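Local coordinates for lipoprotein (Streptococcus pneumoniae serotype 4, PDB 6JF1), which probably captures L-methionine outside the cell and hands it to the membrane components of an ABC importer, as its lipoprotein substrate-binding subunit, at residues N89-N92 / D98-A101; T124-I129 / A154-L159. All blocks are in the same frame, centred on the assembly; numbering follows the deposited sequence.

Interaction 1: residues N89-N92 / D98-A101; sequences NNWN and DLVA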
loop_
_atom_site.group_PDB
_atom_site.type_symbol
_atom_site.label_atom_id
_atom_site.label_comp_id
_atom_site.label_asym_id
_atom_site.label_seq_id
_atom_site.Cartn_x
_atom_site.Cartn_y
_atom_site.Cartn_z
ATOM N N ASN A 89 -7.206 -10.704 -1.653
ATOM C CA ASN A 89 -8.052 -11.619 -2.447
ATOM C C ASN A 89 -7.225 -12.198 -3.595
ATOM O O ASN A 89 -7.231 -13.390 -3.818
ATOM C CB ASN A 89 -9.316 -10.917 -2.951
ATOM C CG ASN A 89 -10.270 -10.559 -1.817
ATOM O OD1 ASN A 89 -10.418 -11.312 -0.848
ATOM N ND2 ASN A 89 -10.909 -9.401 -1.902
ATOM N N ASN A 90 -6.501 -11.352 -4.299
ATOM C CA ASN A 90 -5.724 -11.826 -5.421
ATOM C C ASN A 90 -4.599 -12.783 -4.966
ATOM O O ASN A 90 -4.341 -13.821 -5.615
ATOM C CB ASN A 90 -5.170 -10.655 -6.233
ATOM C CG ASN A 90 -4.378 -11.126 -7.433
ATOM O OD1 ASN A 90 -4.974 -11.491 -8.442
ATOM N ND2 ASN A 90 -3.056 -11.152 -7.321
ATOM N N TRP A 91 -3.901 -12.419 -3.892
ATOM C CA TRP A 91 -2.805 -13.229 -3.364
ATOM C C TRP A 91 -3.336 -14.613 -2.923
ATOM O O TRP A 91 -2.688 -15.625 -3.152
ATOM C CB TRP A 91 -2.126 -12.521 -2.180
ATOM C CG TRP A 91 -0.880 -13.246 -1.757
ATOM C CD1 TRP A 91 0.388 -13.052 -2.246
ATOM C CD2 TRP A 91 -0.786 -14.340 -0.830
ATOM N NE1 TRP A 91 1.277 -13.915 -1.642
ATOM C CE2 TRP A 91 0.578 -14.722 -0.777
ATOM C CE3 TRP A 91 -1.708 -14.978 0.022
ATOM C CZ2 TRP A 91 1.026 -15.745 0.059
ATOM C CZ3 TRP A 91 -1.266 -16.005 0.836
ATOM C CH2 TRP A 91 0.085 -16.379 0.849
ATOM N N ASN A 92 -4.467 -14.636 -2.222
ATOM C CA ASN A 92 -5.054 -15.890 -1.792
ATOM C C ASN A 92 -5.322 -16.758 -3.041
ATOM O O ASN A 92 -4.909 -17.926 -3.080
ATOM C CB ASN A 92 -6.355 -15.668 -1.020
ATOM C CG ASN A 92 -6.157 -15.439 0.469
ATOM O OD1 ASN A 92 -5.090 -15.758 1.003
ATOM N ND2 ASN A 92 -7.152 -14.832 1.117
ATOM N N ASP A 98 -5.929 -19.007 2.191
ATOM C CA ASP A 98 -7.144 -18.377 2.664
ATOM C C ASP A 98 -6.849 -17.571 3.945
ATOM O O ASP A 98 -7.501 -17.803 4.972
ATOM C CB ASP A 98 -8.256 -19.426 2.823
ATOM C CG ASP A 98 -7.977 -20.482 3.886
ATOM O OD1 ASP A 98 -6.798 -20.592 4.347
ATOM O OD2 ASP A 98 -8.943 -21.192 4.266
ATOM N N LEU A 99 -5.862 -16.667 3.915
ATOM C CA LEU A 99 -5.702 -15.657 4.985
ATOM C C LEU A 99 -6.947 -14.768 4.993
ATOM O O LEU A 99 -7.596 -14.595 3.983
ATOM C CB LEU A 99 -4.485 -14.767 4.688
ATOM C CG LEU A 99 -3.189 -15.516 4.376
ATOM C CD1 LEU A 99 -2.065 -14.535 4.007
ATOM C CD2 LEU A 99 -2.789 -16.414 5.551
ATOM N N VAL A 100 -7.224 -14.172 6.130
ATOM C CA VAL A 100 -8.492 -13.449 6.320
ATOM C C VAL A 100 -8.160 -12.066 6.884
ATOM O O VAL A 100 -7.163 -11.928 7.583
ATOM C CB VAL A 100 -9.454 -14.213 7.260
ATOM C CG1 VAL A 100 -9.842 -15.576 6.665
ATOM C CG2 VAL A 100 -8.882 -14.419 8.665
ATOM N N ALA A 101 -9.016 -11.088 6.572
ATOM C CA ALA A 101 -8.982 -9.758 7.130
ATOM C C ALA A 101 -9.737 -9.801 8.465
ATOM O O ALA A 101 -10.795 -10.453 8.513
ATOM C CB ALA A 101 -9.676 -8.808 6.173
#
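N92 ND2 donates a 2.9 Å hydrogen bond to L99 O, the shortest polar contact between the helical turn 89-92 and the chain at 98-101. The bond is fairly straight, 155° at the hydrogen, and it reaches the acceptor in the carbonyl plane, on a lone pair, while L99 O in turn lies close to the amide plane of N92. The other end of the same amide receives L99 N: N92 OD1 accepts from it at 3.1 Å, but in a more bent bond (137°), with the donor tilted out of the carbonyl plane of the amide. One asparagine side chain thus grips both the N-H and the C=O of a single residue. Two bonds to the same residue hold the amide against rotation and fix its orientation. Its carbon CG lies anti to the carbonyl carbon of N92 (chi1 -87°), which carries the amide out toward L99.

Next to these two bonds the contact turns apolar. The six-membered part of the W91 indole meets the leucine branch, with CZ3 3.6 Å from L99 CD1, and the two side chains run obliquely to each other. N92 OD1 lies in plane at the edge of the same indole.

The pair closes the tight connection between helix 85-95 and strand 100-107 in one of the two lobes of this substrate-binding protein. W91 and L99 both also touch N69 of helix 68-73, and L99 packs on V234 of strand 231-235, whose A235 pairs through its backbone with V100 in the seven-stranded mixed sheet of that lobe.

Interaction 2: residues T124-I129 / A154-L159; sequences TKVEDI and AGLIKL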
loop_
_atom_site.group_PDB
_atom_site.type_symbol
_atom_site.label_atom_id
_atom_site.label_comp_id
_atom_site.label_asym_id
_atom_site.label_seq_id
_atom_site.Cartn_x
_atom_site.Cartn_y
_atom_site.Cartn_z
ATOM N N THR A 124 3.413 20.265 -13.782
ATOM C CA THR A 124 2.454 20.617 -12.786
ATOM C C THR A 124 1.046 20.308 -13.306
ATOM O O THR A 124 0.103 20.529 -12.587
ATOM C CB THR A 124 2.652 22.062 -12.308
ATOM O OG1 THR A 124 2.226 22.890 -13.391
ATOM N N LYS A 125 0.890 19.778 -14.523
ATOM C CA LYS A 125 -0.453 19.296 -14.965
ATOM C C LYS A 125 -0.293 18.044 -15.841
ATOM O O LYS A 125 0.742 17.863 -16.497
ATOM C CB LYS A 125 -1.239 20.389 -15.694
ATOM N N VAL A 126 -1.329 17.203 -15.846
ATOM C CA VAL A 126 -1.345 15.948 -16.646
ATOM C C VAL A 126 -1.129 16.264 -18.129
ATOM O O VAL A 126 -0.363 15.576 -18.824
ATOM C CB VAL A 126 -2.646 15.148 -16.429
ATOM C CG1 VAL A 126 -2.746 13.973 -17.392
ATOM C CG2 VAL A 126 -2.768 14.658 -14.997
ATOM N N GLU A 127 -1.811 17.308 -18.589
ATOM C CA GLU A 127 -1.814 17.751 -19.999
ATOM C C GLU A 127 -0.383 18.045 -20.480
ATOM O O GLU A 127 -0.101 17.936 -21.672
ATOM C CB GLU A 127 -2.815 18.902 -20.183
ATOM C CG GLU A 127 -2.272 20.273 -19.805
ATOM N N ASP A 128 0.541 18.318 -19.569
ATOM C CA ASP A 128 1.916 18.659 -19.939
ATOM C C ASP A 128 2.787 17.406 -20.099
ATOM O O ASP A 128 3.940 17.518 -20.570
ATOM C CB ASP A 128 2.550 19.629 -18.937
ATOM C CG ASP A 128 1.792 20.941 -18.766
ATOM O OD1 ASP A 128 0.752 21.126 -19.442
ATOM O OD2 ASP A 128 2.254 21.775 -17.964
ATOM N N ILE A 129 2.308 16.222 -19.708
ATOM C CA ILE A 129 3.144 15.034 -19.952
ATOM C C ILE A 129 3.405 15.007 -21.467
ATOM O O ILE A 129 2.488 15.202 -22.248
ATOM C CB ILE A 129 2.514 13.726 -19.404
ATOM C CG1 ILE A 129 2.464 13.700 -17.873
ATOM C CG2 ILE A 129 3.250 12.506 -19.938
ATOM C CD1 ILE A 129 1.275 12.952 -17.301
ATOM N N ALA A 154 -7.516 9.921 -15.548
ATOM C CA ALA A 154 -6.746 11.184 -15.764
ATOM C C ALA A 154 -6.778 11.625 -17.242
ATOM O O ALA A 154 -6.111 12.589 -17.631
ATOM C CB ALA A 154 -5.311 11.031 -15.276
ATOM N N GLY A 155 -7.456 10.847 -18.081
ATOM C CA GLY A 155 -7.621 11.127 -19.485
ATOM C C GLY A 155 -6.416 10.808 -20.354
ATOM O O GLY A 155 -6.325 11.319 -21.473
ATOM N N LEU A 156 -5.509 9.952 -19.910
ATOM C CA LEU A 156 -4.282 9.714 -20.674
ATOM C C LEU A 156 -4.441 8.491 -21.592
ATOM O O LEU A 156 -3.659 8.319 -22.517
ATOM C CB LEU A 156 -3.142 9.472 -19.683
ATOM C CG LEU A 156 -2.665 10.693 -18.900
ATOM C CD1 LEU A 156 -1.974 10.259 -17.604
ATOM C CD2 LEU A 156 -1.721 11.534 -19.761
ATOM N N ILE A 157 -5.386 7.605 -21.296
ATOM C CA ILE A 157 -5.495 6.295 -21.987
ATOM C C ILE A 157 -6.963 5.879 -21.903
ATOM O O ILE A 157 -7.718 6.462 -21.119
ATOM C CB ILE A 157 -4.569 5.201 -21.379
ATOM C CG1 ILE A 157 -4.912 4.802 -19.935
ATOM C CG2 ILE A 157 -3.096 5.548 -21.527
ATOM C CD1 ILE A 157 -4.047 3.653 -19.367
ATOM N N LYS A 158 -7.361 4.917 -22.730
ATOM C CA LYS A 158 -8.622 4.231 -22.534
ATOM C C LYS A 158 -8.302 2.744 -22.491
ATOM O O LYS A 158 -7.377 2.309 -23.171
ATOM C CB LYS A 158 -9.616 4.471 -23.685
ATOM C CG LYS A 158 -10.298 5.835 -23.660
ATOM N N LEU A 159 -9.109 2.000 -21.746
ATOM C CA LEU A 159 -8.909 0.597 -21.553
ATOM C C LEU A 159 -10.071 -0.157 -22.213
ATOM O O LEU A 159 -11.136 0.421 -22.370
ATOM C CB LEU A 159 -8.903 0.335 -20.040
ATOM C CG LEU A 159 -7.769 0.965 -19.237
ATOM C CD1 LEU A 159 -8.010 0.736 -17.742
ATOM C CD2 LEU A 159 -6.404 0.400 -19.661
#
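A154 meets V126 at the start of the segment 154-159, just beyond helix 141-153. Its methyl CB stands off at 4.4 Å from V126 CG2, a loose apolar approach, and V126 CG1 is no closer to it; the nearer approach is that of V126 CG1 to A154 O, at 3.6 Å. With CG1 anti to the backbone N of V126 (chi1 172°), this methyl is placed where it meets both the alanine carbonyl and the leucine two residues on.

G155 follows with positive phi (78°), and two hydrogen bonds running back into the last helical turn make a Schellman motif. This helix end turns the chain so that L156, the next residue, again directs its side chain toward the 124-129 loop. There the leucine is the main apolar partner: L156 CD2 lies 3.6 Å from V126 CG1, and L156 CG comes equally close to that methyl, with the two side chains running obliquely. A second, slacker touch links L156 CD2 to I129 CD1 at 4.1 Å, the isoleucine meeting the leucine at about a right angle. V126 and I129 are set on the same side by the short 3-10 turn 126-128, closed by the bond from I129 N to V126 O, at 2.9 Å.

The leucine is buried, flanked further by L151 of helix 141-153 and by L179, which I129 touches as well. Beyond it the chain leaves the contact, I157 packing on L151 and I172, and enters strand 158-159, where K158 pairs through its backbone with the antiparallel strand 172-174.

How the interactions relate
The two contacts lie in separate parts of the protein, their centres about 33 Å apart and their nearest atoms about 16 Å apart, and they share no helix or strand. Both are partly buried; each gathers around a buried leucine of its own, L99 or L156, and the two are held differently. Interaction 1 is local, joining a helix to the strand that follows a few residues later, and mixes side-chain-to-backbone hydrogen bonds with an aromatic touch; its W91 side chain is about 9 Å from the bound methionine. Interaction 2 joins segments farther apart in sequence, has no hydrogen bond across it, and lies near the periphery, away from the annotated sites.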